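Local structure of pyruvate formate-lyase 2 (Archaeoglobus fulgidus, 2F3O) at residues P55-D60 with P70-A75; K482-V487 with L607-E612; K122-F127 with A506-T511; K574-Y579 with G648-E653. The protein is of unknown function but belongs to the glycyl radical enzymes, related to pyruvate formate-lyase and glycerol dehydratase, and is probably a lyase. All coordinates share one frame; numbering follows the deposited sequence.

Interaction 1: P55-D60 with P70-A75; sequences PIQILD and PNPPGA
Pro55 and Pro70 bring the two backbones closest, with their CA atoms 5.5 Å apart. Residues 55-60 run as irregular chain after helix 39-53, whereas the loop 70-73 leads into the short strand 74-75, which pairs with strand 18-19; the two pieces meet without any backbone-to-backbone pairing. The proline rings lie obliquely across one another, CD of Pro55 standing 3.8 Å from CG of Pro70, and the same CG comes 3.4 Å from the carbonyl O of Pro55. Gln57 supplies the polar link. Its CG sits between the backbone N and the carbonyl carbon (chi1 44°), and the extended chain beyond carries the amide across to the other segment. There OE1 accepts from the backbone N of Asn71 at 2.9 Å; the hydrogen bond is bent at the hydrogen (148°), and the donor is tilted 31° from the carbonyl plane. At the far end, CD1 of Leu59 reaches only to 4.4 Å from CG of Pro72. Arg18 bonds the carbonyl oxygens of Pro70 and Asn71, while helix 22-34 touches both Pro55 and Pro70 through Glu22. A leucine in place of Gln57 would probably leave the Asn71 N-H without its acceptor across the contact. A single side-chain carbonyl thus serves a backbone N-H in a proline-rich run: Pro70, Pro72 and Pro73 have none to offer, so that of Asn71 is the one backbone donor among residues 70-73.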
loop_
_atom_site.group_PDB
_atom_site.type_symbol
_atom_site.label_atom_id
_atom_site.label_comp_id
_atom_site.label_asym_id
_atom_site.label_seq_id
_atom_site.Cartn_x
_atom_site.Cartn_y
_atom_site.Cartn_z
ATOM N N PRO A 55 -41.841 -10.179 19.444
ATOM C CA PRO A 55 -43.073 -10.919 19.132
ATOM C C PRO A 55 -43.247 -11.136 17.635
ATOM O O PRO A 55 -43.089 -10.210 16.847
ATOM C CB PRO A 55 -44.182 -10.025 19.689
ATOM C CG PRO A 55 -43.525 -9.214 20.745
ATOM C CD PRO A 55 -42.099 -9.009 20.301
ATOM N N ILE A 56 -43.510 -12.378 17.252
ATOM C CA ILE A 56 -43.672 -12.729 15.848
ATOM C C ILE A 56 -45.088 -13.244 15.590
ATOM O O ILE A 56 -45.745 -13.755 16.500
ATOM C CB ILE A 56 -42.613 -13.780 15.386
ATOM C CG1 ILE A 56 -42.731 -15.101 16.142
ATOM C CG2 ILE A 56 -41.206 -13.249 15.553
ATOM C CD1 ILE A 56 -41.946 -16.220 15.498
ATOM N N GLN A 57 -45.574 -13.091 14.364
ATOM C CA GLN A 57 -46.880 -13.645 14.003
ATOM C C GLN A 57 -47.001 -13.945 12.518
ATOM O O GLN A 57 -46.502 -13.202 11.672
ATOM C CB GLN A 57 -48.027 -12.739 14.454
ATOM C CG GLN A 57 -47.785 -11.295 14.168
ATOM C CD GLN A 57 -48.912 -10.426 14.642
ATOM O OE1 GLN A 57 -48.680 -9.423 15.317
ATOM N NE2 GLN A 57 -50.148 -10.802 14.300
ATOM N N ILE A 58 -47.651 -15.062 12.219
ATOM C CA ILE A 58 -47.981 -15.435 10.859
ATOM C C ILE A 58 -49.386 -14.892 10.645
ATOM O O ILE A 58 -50.191 -14.934 11.561
ATOM C CB ILE A 58 -47.900 -16.961 10.727
ATOM C CG1 ILE A 58 -46.454 -17.402 10.976
ATOM C CG2 ILE A 58 -48.432 -17.454 9.383
ATOM C CD1 ILE A 58 -46.193 -18.861 10.725
ATOM N N LEU A 59 -49.676 -14.326 9.480
ATOM C CA LEU A 59 -50.961 -13.637 9.300
ATOM C C LEU A 59 -51.955 -14.418 8.445
ATOM O O LEU A 59 -51.641 -15.507 7.947
ATOM C CB LEU A 59 -50.765 -12.241 8.707
ATOM C CG LEU A 59 -49.819 -11.281 9.410
ATOM C CD1 LEU A 59 -50.012 -9.901 8.841
ATOM C CD2 LEU A 59 -50.054 -11.273 10.910
ATOM N N ASP A 60 -53.150 -13.839 8.291
ATOM C CA ASP A 60 -54.224 -14.397 7.457
ATOM C C ASP A 60 -53.759 -14.893 6.088
ATOM O O ASP A 60 -53.430 -14.097 5.206
ATOM C CB ASP A 60 -55.342 -13.367 7.249
ATOM C CG ASP A 60 -56.324 -13.311 8.419
ATOM O OD1 ASP A 60 -56.285 -14.235 9.283
ATOM O OD2 ASP A 60 -57.135 -12.340 8.463
ATOM N N PRO A 70 -44.089 -6.301 15.383
ATOM C CA PRO A 70 -45.268 -7.020 15.874
ATOM C C PRO A 70 -46.472 -6.140 15.683
ATOM O O PRO A 70 -46.356 -4.934 15.820
ATOM C CB PRO A 70 -45.008 -7.170 17.371
ATOM C CG PRO A 70 -43.584 -6.891 17.575
ATOM C CD PRO A 70 -43.156 -5.979 16.479
ATOM N N ASN A 71 -47.603 -6.756 15.368
ATOM C CA ASN A 71 -48.841 -6.057 15.002
ATOM C C ASN A 71 -48.687 -4.858 14.039
ATOM O O ASN A 71 -48.633 -3.695 14.473
ATOM C CB ASN A 71 -49.651 -5.681 16.246
ATOM C CG ASN A 71 -51.045 -5.180 15.895
ATOM O OD1 ASN A 71 -51.467 -4.110 16.355
ATOM N ND2 ASN A 71 -51.760 -5.936 15.050
ATOM N N PRO A 72 -48.629 -5.153 12.729
ATOM C CA PRO A 72 -48.302 -4.312 11.576
ATOM C C PRO A 72 -49.270 -3.136 11.306
ATOM O O PRO A 72 -50.194 -2.930 12.077
ATOM C CB PRO A 72 -48.217 -5.322 10.432
ATOM C CG PRO A 72 -48.044 -6.638 11.100
ATOM C CD PRO A 72 -48.905 -6.525 12.297
ATOM N N PRO A 73 -49.179 -2.476 10.139
ATOM C CA PRO A 73 -48.727 -1.120 9.943
ATOM C C PRO A 73 -48.119 -0.454 11.160
ATOM O O PRO A 73 -48.783 -0.270 12.180
ATOM C CB PRO A 73 -49.993 -0.418 9.442
ATOM C CG PRO A 73 -50.696 -1.517 8.622
ATOM C CD PRO A 73 -49.972 -2.857 8.960
ATOM N N GLY A 74 -46.845 -0.091 11.030
ATOM C CA GLY A 74 -46.164 0.657 12.073
ATOM C C GLY A 74 -44.826 1.297 11.751
ATOM O O GLY A 74 -44.299 1.163 10.640
ATOM N N ALA A 75 -44.284 2.003 12.744
ATOM C CA ALA A 75 -42.962 2.620 12.651
ATOM C C ALA A 75 -41.971 1.938 13.590
ATOM O O ALA A 75 -42.278 1.735 14.760
ATOM C CB ALA A 75 -43.055 4.089 12.983
#

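Interaction 2: K482-V487 with L607-E612; sequences KLREQV and LEWYCE
Arg484 and Trp609 make the main contact between two helices, lying against each other both through the hydrocarbon part of the arginine and through its charge. The CH-pi part comes first along the side chain: CB of Arg484 sits over the face of the six-membered ring, 3.8 Å from its centroid. With CG anti to the backbone N (chi1 -161°) and the chain extended to NE, the side chain then runs across the indole. Its guanidinium ends above the five-membered ring in a cation-pi contact, CZ lying 4.0 Å from that centroid, with the two planes inclined by 41°. NH1 lies over the same face near NE1 of Trp609; both nitrogens are donors, and they are not bonded to each other.

The charge has a second mate in a salt bridge, where NH2 of Arg484 stands 3.1 Å from OE2 of Glu612. The guanidinium is therefore held by an aromatic face and a carboxylate one helical turn apart.

Apolar contacts complete the interface. Leu483 crosses the indole at about a right angle, its CD2 3.7 Å from CZ3 of Trp609, and CG1 of Val487 meets the edge of the Tyr610 ring near its plane, 4.2 Å from CD1. Leu450 and Ala449 of helix 447-453 touch Leu483 and Val487.

Helices 477-508 and 597-615 run in the same general direction, their local axes approaching to 9.9 Å and crossing at -37°, consistent with the helices that surround the central barrel in glycyl radical enzymes.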
loop_
_atom_site.group_PDB
_atom_site.type_symbol
_atom_site.label_atom_id
_atom_site.label_comp_id
_atom_site.label_asym_id
_atom_site.label_seq_id
_atom_site.Cartn_x
_atom_site.Cartn_y
_atom_site.Cartn_z
ATOM N N LYS A 482 -20.068 34.136 -9.680
ATOM C CA LYS A 482 -20.440 34.210 -8.282
ATOM C C LYS A 482 -21.392 33.083 -7.899
ATOM O O LYS A 482 -21.363 32.632 -6.768
ATOM C CB LYS A 482 -21.032 35.585 -7.949
ATOM C CG LYS A 482 -19.987 36.702 -7.862
ATOM C CD LYS A 482 -20.597 38.059 -7.504
ATOM C CE LYS A 482 -19.526 39.138 -7.365
ATOM N NZ LYS A 482 -19.127 39.802 -8.635
ATOM N N LEU A 483 -22.201 32.612 -8.849
ATOM C CA LEU A 483 -23.115 31.493 -8.608
ATOM C C LEU A 483 -22.344 30.172 -8.450
ATOM O O LEU A 483 -22.495 29.481 -7.433
ATOM C CB LEU A 483 -24.182 31.389 -9.713
ATOM C CG LEU A 483 -25.127 30.181 -9.718
ATOM C CD1 LEU A 483 -26.024 30.173 -8.504
ATOM C CD2 LEU A 483 -25.967 30.165 -10.965
ATOM N N ARG A 484 -21.503 29.862 -9.445
ATOM C CA ARG A 484 -20.634 28.678 -9.457
ATOM C C ARG A 484 -19.787 28.574 -8.205
ATOM O O ARG A 484 -19.611 27.497 -7.648
ATOM C CB ARG A 484 -19.703 28.711 -10.668
ATOM C CG ARG A 484 -19.099 27.374 -11.048
ATOM C CD ARG A 484 -17.784 27.616 -11.771
ATOM N NE ARG A 484 -17.419 26.521 -12.664
ATOM C CZ ARG A 484 -17.743 26.467 -13.951
ATOM N NH1 ARG A 484 -18.438 27.455 -14.496
ATOM N NH2 ARG A 484 -17.369 25.436 -14.696
ATOM N N GLU A 485 -19.274 29.704 -7.759
ATOM C CA GLU A 485 -18.502 29.722 -6.555
ATOM C C GLU A 485 -19.377 29.398 -5.359
ATOM O O GLU A 485 -18.925 28.726 -4.443
ATOM C CB GLU A 485 -17.851 31.082 -6.370
ATOM C CG GLU A 485 -16.731 31.082 -5.350
ATOM C CD GLU A 485 -16.101 32.444 -5.205
ATOM O OE1 GLU A 485 -15.851 33.098 -6.250
ATOM O OE2 GLU A 485 -15.867 32.861 -4.046
ATOM N N GLN A 486 -20.626 29.852 -5.367
ATOM C CA GLN A 486 -21.492 29.602 -4.225
ATOM C C GLN A 486 -21.989 28.166 -4.136
ATOM O O GLN A 486 -22.094 27.622 -3.035
ATOM C CB GLN A 486 -22.665 30.569 -4.190
ATOM C CG GLN A 486 -22.300 31.967 -3.776
ATOM C CD GLN A 486 -21.955 32.122 -2.308
ATOM O OE1 GLN A 486 -22.007 31.171 -1.521
ATOM N NE2 GLN A 486 -21.612 33.348 -1.924
ATOM N N VAL A 487 -22.296 27.571 -5.292
ATOM C CA VAL A 487 -22.665 26.155 -5.382
ATOM C C VAL A 487 -21.545 25.313 -4.781
ATOM O O VAL A 487 -21.780 24.523 -3.857
ATOM C CB VAL A 487 -22.915 25.717 -6.846
ATOM C CG1 VAL A 487 -23.198 24.217 -6.931
ATOM C CG2 VAL A 487 -24.072 26.494 -7.439
ATOM N N LEU A 607 -26.916 22.348 -13.608
ATOM C CA LEU A 607 -26.722 20.955 -13.221
ATOM C C LEU A 607 -25.292 20.493 -13.462
ATOM O O LEU A 607 -24.715 19.892 -12.581
ATOM C CB LEU A 607 -27.725 20.012 -13.884
ATOM C CG LEU A 607 -27.897 18.687 -13.131
ATOM C CD1 LEU A 607 -28.442 18.932 -11.742
ATOM C CD2 LEU A 607 -28.783 17.710 -13.885
ATOM N N GLU A 608 -24.706 20.822 -14.612
ATOM C CA GLU A 608 -23.308 20.444 -14.898
ATOM C C GLU A 608 -22.303 21.012 -13.896
ATOM O O GLU A 608 -21.371 20.312 -13.478
ATOM C CB GLU A 608 -22.898 20.864 -16.298
ATOM C CG GLU A 608 -23.405 19.973 -17.387
ATOM C CD GLU A 608 -23.142 20.578 -18.747
ATOM O OE1 GLU A 608 -23.044 21.830 -18.823
ATOM O OE2 GLU A 608 -23.028 19.814 -19.735
ATOM N N TRP A 609 -22.504 22.268 -13.514
ATOM C CA TRP A 609 -21.686 22.882 -12.489
ATOM C C TRP A 609 -21.795 22.109 -11.194
ATOM O O TRP A 609 -20.773 21.765 -10.604
ATOM C CB TRP A 609 -22.166 24.285 -12.194
ATOM C CG TRP A 609 -21.882 25.286 -13.236
ATOM C CD1 TRP A 609 -21.342 25.073 -14.475
ATOM C CD2 TRP A 609 -22.172 26.675 -13.156
ATOM N NE1 TRP A 609 -21.266 26.252 -15.162
ATOM C CE2 TRP A 609 -21.766 27.256 -14.371
ATOM C CE3 TRP A 609 -22.740 27.489 -12.170
ATOM C CZ2 TRP A 609 -21.889 28.626 -14.621
ATOM C CZ3 TRP A 609 -22.868 28.843 -12.417
ATOM C CH2 TRP A 609 -22.449 29.400 -13.639
ATOM N N TYR A 610 -23.037 21.857 -10.758
ATOM C CA TYR A 610 -23.325 21.040 -9.569
ATOM C C TYR A 610 -22.647 19.658 -9.624
ATOM O O TYR A 610 -21.956 19.254 -8.681
ATOM C CB TYR A 610 -24.840 20.849 -9.381
ATOM C CG TYR A 610 -25.162 19.952 -8.214
ATOM C CD1 TYR A 610 -25.087 20.442 -6.917
ATOM C CD2 TYR A 610 -25.508 18.611 -8.401
ATOM C CE1 TYR A 610 -25.349 19.638 -5.831
ATOM C CE2 TYR A 610 -25.760 17.786 -7.318
ATOM C CZ TYR A 610 -25.686 18.310 -6.031
ATOM O OH TYR A 610 -25.942 17.524 -4.929
ATOM N N CYS A 611 -22.868 18.950 -10.729
ATOM C CA CYS A 611 -22.325 17.613 -10.949
ATOM C C CYS A 611 -20.808 17.541 -10.871
ATOM O O CYS A 611 -20.254 16.642 -10.243
ATOM C CB CYS A 611 -22.766 17.087 -12.307
ATOM S SG CYS A 611 -24.484 16.663 -12.313
ATOM N N GLU A 612 -20.138 18.502 -11.492
ATOM C CA GLU A 612 -18.694 18.471 -11.486
ATOM C C GLU A 612 -18.167 18.981 -10.164
ATOM O O GLU A 612 -17.025 18.732 -9.813
ATOM C CB GLU A 612 -18.099 19.251 -12.657
ATOM C CG GLU A 612 -17.973 20.735 -12.398
ATOM C CD GLU A 612 -17.300 21.452 -13.533
ATOM O OE1 GLU A 612 -16.160 21.067 -13.894
ATOM O OE2 GLU A 612 -17.914 22.406 -14.060
#

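Interaction 3: K122-F127 with A506-T511; sequences KTIEAF and AEVKPT
Val508 faces both Ile124 and Phe127 in a helix-helix packing contact of the glycyl radical enzyme fold, where the N-capped short helix 124-128 meets the C-terminal end of helix 477-508. Its methyl branches divide the work: CG2 meets CG1 of Ile124 at 3.6 Å in an oblique crossing, while CG1 comes 3.6 Å from CD1 of Phe127. The first torsion of the phenylalanine, with CG anti to the backbone N (chi1 -168°), swings the ring out toward Val508 and Glu507, crossing both obliquely. CE1 lies 3.6 Å from CB of Glu507, with ring and carboxylate planes 46° apart. The aliphatic part of that glutamate does the touching, while its carboxylate forms a salt bridge with Arg530. The ring also meets Tyr503 edge to face and touches Pro38 of the second subunit. Replacing Phe127 by an alanine is likely to open a gap beside Val508 and Glu507, and to deprive Tyr503 of an edge-to-face partner. Lys509 adds its CB, 3.9 Å from CD1 of Ile124, and sends NZ away to Glu267 and Glu80. At the N-cap, OG1 of Thr123 accepts from the N of Ala126 at 3.1 Å.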
loop_
_atom_site.group_PDB
_atom_site.type_symbol
_atom_site.label_atom_id
_atom_site.label_comp_id
_atom_site.label_asym_id
_atom_site.label_seq_id
_atom_site.Cartn_x
_atom_site.Cartn_y
_atom_site.Cartn_z
ATOM N N LYS A 122 -25.804 9.217 23.119
ATOM C CA LYS A 122 -25.206 7.962 22.675
ATOM C C LYS A 122 -25.480 7.771 21.185
ATOM O O LYS A 122 -25.323 6.668 20.653
ATOM C CB LYS A 122 -25.796 6.789 23.438
ATOM C CG LYS A 122 -25.155 6.527 24.764
ATOM C CD LYS A 122 -25.667 5.232 25.391
ATOM C CE LYS A 122 -25.282 5.188 26.857
ATOM N NZ LYS A 122 -25.690 6.418 27.632
ATOM N N THR A 123 -25.889 8.855 20.527
ATOM C CA THR A 123 -26.336 8.793 19.146
ATOM C C THR A 123 -25.211 9.092 18.172
ATOM O O THR A 123 -24.151 9.563 18.576
ATOM C CB THR A 123 -27.453 9.828 18.834
ATOM O OG1 THR A 123 -26.916 11.160 18.877
ATOM C CG2 THR A 123 -28.626 9.705 19.776
ATOM N N ILE A 124 -25.482 8.847 16.888
ATOM C CA ILE A 124 -24.584 9.204 15.801
ATOM C C ILE A 124 -24.304 10.694 15.835
ATOM O O ILE A 124 -23.153 11.103 15.755
ATOM C CB ILE A 124 -25.168 8.779 14.430
ATOM C CG1 ILE A 124 -25.373 7.271 14.408
ATOM C CG2 ILE A 124 -24.272 9.203 13.276
ATOM C CD1 ILE A 124 -25.916 6.732 13.143
ATOM N N GLU A 125 -25.349 11.498 16.017
ATOM C CA GLU A 125 -25.214 12.957 16.069
ATOM C C GLU A 125 -24.323 13.465 17.223
ATOM O O GLU A 125 -23.578 14.440 17.059
ATOM C CB GLU A 125 -26.600 13.600 16.077
ATOM C CG GLU A 125 -26.758 14.846 16.934
ATOM C CD GLU A 125 -27.830 15.769 16.378
ATOM O OE1 GLU A 125 -28.472 15.358 15.381
ATOM O OE2 GLU A 125 -28.005 16.903 16.901
ATOM N N ALA A 126 -24.368 12.773 18.360
ATOM C CA ALA A 126 -23.501 13.084 19.491
ATOM C C ALA A 126 -22.001 12.927 19.181
ATOM O O ALA A 126 -21.189 13.713 19.664
ATOM C CB ALA A 126 -23.881 12.249 20.682
ATOM N N PHE A 127 -21.646 11.920 18.383
ATOM C CA PHE A 127 -20.278 11.746 17.872
ATOM C C PHE A 127 -19.896 12.862 16.940
ATOM O O PHE A 127 -18.838 13.437 17.070
ATOM C CB PHE A 127 -20.123 10.406 17.135
ATOM C CG PHE A 127 -18.686 10.026 16.837
ATOM C CD1 PHE A 127 -18.025 9.119 17.640
ATOM C CD2 PHE A 127 -18.002 10.572 15.751
ATOM C CE1 PHE A 127 -16.728 8.758 17.364
ATOM C CE2 PHE A 127 -16.701 10.230 15.478
ATOM C CZ PHE A 127 -16.061 9.318 16.283
ATOM N N ALA A 506 -19.471 4.726 11.214
ATOM C CA ALA A 506 -18.445 3.686 11.374
ATOM C C ALA A 506 -18.061 3.462 12.820
ATOM O O ALA A 506 -17.716 2.350 13.205
ATOM C CB ALA A 506 -17.210 4.024 10.564
ATOM N N GLU A 507 -18.150 4.510 13.622
ATOM C CA GLU A 507 -17.720 4.411 14.992
ATOM C C GLU A 507 -18.792 4.002 15.968
ATOM O O GLU A 507 -18.496 3.258 16.896
ATOM C CB GLU A 507 -17.094 5.713 15.448
ATOM C CG GLU A 507 -15.754 5.970 14.820
ATOM C CD GLU A 507 -14.726 4.929 15.208
ATOM O OE1 GLU A 507 -14.441 4.787 16.417
ATOM O OE2 GLU A 507 -14.185 4.265 14.296
ATOM N N VAL A 508 -20.023 4.481 15.793
ATOM C CA VAL A 508 -21.064 4.208 16.805
ATOM C C VAL A 508 -22.216 3.333 16.328
ATOM O O VAL A 508 -23.056 2.911 17.118
ATOM C CB VAL A 508 -21.634 5.502 17.461
ATOM C CG1 VAL A 508 -20.584 6.600 17.520
ATOM C CG2 VAL A 508 -22.867 5.990 16.729
ATOM N N LYS A 509 -22.241 3.055 15.032
ATOM C CA LYS A 509 -23.286 2.252 14.425
ATOM C C LYS A 509 -22.700 1.470 13.246
ATOM O O LYS A 509 -23.034 1.726 12.073
ATOM C CB LYS A 509 -24.427 3.184 13.984
ATOM C CG LYS A 509 -25.626 2.578 13.238
ATOM C CD LYS A 509 -26.494 1.810 14.143
ATOM C CE LYS A 509 -27.713 1.346 13.405
ATOM N NZ LYS A 509 -28.175 0.056 13.989
ATOM N N PRO A 510 -21.790 0.524 13.538
ATOM C CA PRO A 510 -21.501 -0.395 12.441
ATOM C C PRO A 510 -22.681 -1.374 12.271
ATOM O O PRO A 510 -23.465 -1.580 13.206
ATOM C CB PRO A 510 -20.221 -1.105 12.886
ATOM C CG PRO A 510 -20.239 -1.026 14.381
ATOM C CD PRO A 510 -21.030 0.201 14.761
ATOM N N THR A 511 -22.847 -1.918 11.072
ATOM C CA THR A 511 -24.023 -2.721 10.778
ATOM C C THR A 511 -23.665 -4.082 10.190
ATOM O O THR A 511 -23.718 -4.273 8.974
ATOM C CB THR A 511 -24.959 -1.964 9.831
ATOM O OG1 THR A 511 -24.244 -1.559 8.654
ATOM C CG2 THR A 511 -25.534 -0.722 10.526
#

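Interaction 4: K574-Y579 with G648-E653; sequences KNFVGY and GRKSGE
Asn575 meets Ser651 where the connection between helices 565-573 and 580-588 touches the loop between helices 634-640 and 670-677. Its CB points toward residues 648-653. CG, anti to the backbone N (chi1 -156°), comes 3.8 Å from CB of Ser651, and at the tip OD1 accepts from the backbone N of Ser651 at 3.1 Å. This bond is fairly straight at the hydrogen (161°), though the donor is tilted 29° from the carbonyl plane. The other tip atom, ND2, lies beside the hydrocarbon end of Lys650, 4.1 Å from CE, and also near CB of Ser651.

Next along the chain, the Phe576 ring turns its edge to CD of Lys650, 4.0 Å from CD1, and to the carbonyl O of Arg649, 3.9 Å from CE1. CA of Gly648 is also 3.9 Å from CE1 of Phe576. His583 stacks on this phenylalanine.

Both loops are shaped by their own bonds. Asn575, just past helix 565-573, has positive phi in a Schellman motif and stands in a type I' turn from Lys574 to Val577. Lys650 to Glu653 form a type II turn; Arg649, just before it, grips the carbonyl O of Glu653 side-on through NE and NH2. Gln461 bonds OG of Ser651.

One amide carbonyl thus satisfies the N-H of a turn residue, flanked by aliphatic lysine carbons and an aromatic edge, with no opposed charges paired across the loops.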
loop_
_atom_site.group_PDB
_atom_site.type_symbol
_atom_site.label_atom_id
_atom_site.label_comp_id
_atom_site.label_asym_id
_atom_site.label_seq_id
_atom_site.Cartn_x
_atom_site.Cartn_y
_atom_site.Cartn_z
ATOM N N LYS A 574 -37.627 42.292 -1.104
ATOM C CA LYS A 574 -38.868 42.968 -0.769
ATOM C C LYS A 574 -40.092 42.162 -1.247
ATOM O O LYS A 574 -41.220 42.644 -1.135
ATOM C CB LYS A 574 -38.855 44.390 -1.366
ATOM C CG LYS A 574 -39.219 45.507 -0.397
ATOM C CD LYS A 574 -38.072 45.847 0.553
ATOM C CE LYS A 574 -38.600 46.597 1.781
ATOM N NZ LYS A 574 -39.827 45.936 2.360
ATOM N N ASN A 575 -39.851 40.955 -1.773
ATOM C CA ASN A 575 -40.900 40.011 -2.193
ATOM C C ASN A 575 -41.826 40.607 -3.262
ATOM O O ASN A 575 -43.045 40.410 -3.226
ATOM C CB ASN A 575 -41.687 39.485 -0.967
ATOM C CG ASN A 575 -42.352 38.123 -1.203
ATOM O OD1 ASN A 575 -41.980 37.366 -2.104
ATOM N ND2 ASN A 575 -43.346 37.815 -0.379
ATOM N N PHE A 576 -41.229 41.374 -4.179
ATOM C CA PHE A 576 -41.929 42.089 -5.266
ATOM C C PHE A 576 -43.020 43.095 -4.851
ATOM O O PHE A 576 -43.855 43.505 -5.672
ATOM C CB PHE A 576 -42.483 41.109 -6.298
ATOM C CG PHE A 576 -41.465 40.175 -6.837
ATOM C CD1 PHE A 576 -41.593 38.811 -6.646
ATOM C CD2 PHE A 576 -40.363 40.657 -7.516
ATOM C CE1 PHE A 576 -40.647 37.935 -7.146
ATOM C CE2 PHE A 576 -39.418 39.792 -8.012
ATOM C CZ PHE A 576 -39.563 38.426 -7.829
ATOM N N VAL A 577 -43.019 43.472 -3.577
ATOM C CA VAL A 577 -43.927 44.483 -3.076
ATOM C C VAL A 577 -43.234 45.827 -3.336
ATOM O O VAL A 577 -42.159 46.119 -2.797
ATOM C CB VAL A 577 -44.294 44.229 -1.581
ATOM C CG1 VAL A 577 -45.065 45.391 -0.980
ATOM C CG2 VAL A 577 -45.101 42.934 -1.449
ATOM N N GLY A 578 -43.829 46.616 -4.225
ATOM C CA GLY A 578 -43.230 47.867 -4.667
ATOM C C GLY A 578 -42.448 47.679 -5.951
ATOM O O GLY A 578 -41.840 48.622 -6.450
ATOM N N TYR A 579 -42.468 46.458 -6.483
ATOM C CA TYR A 579 -41.724 46.114 -7.696
ATOM C C TYR A 579 -42.585 45.348 -8.696
ATOM O O TYR A 579 -42.095 44.506 -9.453
ATOM C CB TYR A 579 -40.482 45.305 -7.337
ATOM C CG TYR A 579 -39.345 46.168 -6.859
ATOM C CD1 TYR A 579 -39.213 46.488 -5.506
ATOM C CD2 TYR A 579 -38.407 46.677 -7.765
ATOM C CE1 TYR A 579 -38.175 47.290 -5.066
ATOM C CE2 TYR A 579 -37.366 47.476 -7.340
ATOM C CZ TYR A 579 -37.253 47.779 -5.987
ATOM O OH TYR A 579 -36.216 48.570 -5.549
ATOM N N GLY A 648 -39.387 34.935 -10.461
ATOM C CA GLY A 648 -40.723 35.405 -10.102
ATOM C C GLY A 648 -41.426 34.533 -9.076
ATOM O O GLY A 648 -42.595 34.762 -8.748
ATOM N N ARG A 649 -40.722 33.517 -8.589
ATOM C CA ARG A 649 -41.230 32.644 -7.553
ATOM C C ARG A 649 -41.335 33.490 -6.296
ATOM O O ARG A 649 -40.428 34.252 -5.982
ATOM C CB ARG A 649 -40.261 31.483 -7.343
ATOM C CG ARG A 649 -40.864 30.197 -6.763
ATOM C CD ARG A 649 -39.784 29.280 -6.152
ATOM N NE ARG A 649 -39.784 29.291 -4.691
ATOM C CZ ARG A 649 -39.162 30.191 -3.930
ATOM N NH1 ARG A 649 -38.475 31.181 -4.474
ATOM N NH2 ARG A 649 -39.227 30.109 -2.607
ATOM N N LYS A 650 -42.468 33.407 -5.610
ATOM C CA LYS A 650 -42.679 34.219 -4.409
ATOM C C LYS A 650 -42.006 33.544 -3.211
ATOM O O LYS A 650 -41.934 32.316 -3.155
ATOM C CB LYS A 650 -44.189 34.427 -4.136
ATOM C CG LYS A 650 -44.949 35.321 -5.149
ATOM C CD LYS A 650 -44.658 36.826 -4.944
ATOM C CE LYS A 650 -45.504 37.457 -3.810
ATOM N NZ LYS A 650 -46.668 38.304 -4.243
ATOM N N SER A 651 -41.519 34.349 -2.266
ATOM C CA SER A 651 -40.917 33.842 -1.027
ATOM C C SER A 651 -41.829 32.883 -0.258
ATOM O O SER A 651 -42.914 33.268 0.179
ATOM C CB SER A 651 -40.528 34.997 -0.110
ATOM O OG SER A 651 -40.718 34.637 1.247
ATOM N N GLY A 652 -41.388 31.633 -0.116
ATOM C CA GLY A 652 -42.107 30.641 0.673
ATOM C C GLY A 652 -42.630 29.529 -0.197
ATOM O O GLY A 652 -42.916 28.436 0.285
ATOM N N GLU A 653 -42.747 29.818 -1.489
ATOM C CA GLU A 653 -43.347 28.890 -2.445
ATOM C C GLU A 653 -42.396 27.729 -2.718
ATOM O O GLU A 653 -41.184 27.905 -2.611
ATOM C CB GLU A 653 -43.723 29.623 -3.752
ATOM C CG GLU A 653 -45.151 30.228 -3.800
ATOM C CD GLU A 653 -45.434 31.038 -5.103
ATOM O OE1 GLU A 653 -46.383 31.866 -5.088
ATOM O OE2 GLU A 653 -44.718 30.863 -6.135
#

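Interactions 2 and 3 share helix 477-508: residues 482-487, near the start of 477-508, pack on helix 597-615, and 506-511, at the end of 477-508, meet helix 124-128, with centres 32 Å apart. Interaction 4 lies on the same side of the chain's centre as interaction 2; their centres are 24 Å apart, their nearest atoms about 13 Å, and their segments alternate along the chain. Interaction 1 is remote, 47 Å between centres from interaction 2, on the opposite side of the chain's centre, and 29 Å from interaction 3. None of the four touches another. Within interaction 2, the side chain of Tyr610 lies about 13 Å from a bound glycerol, and interaction 3 alone reaches the second subunit.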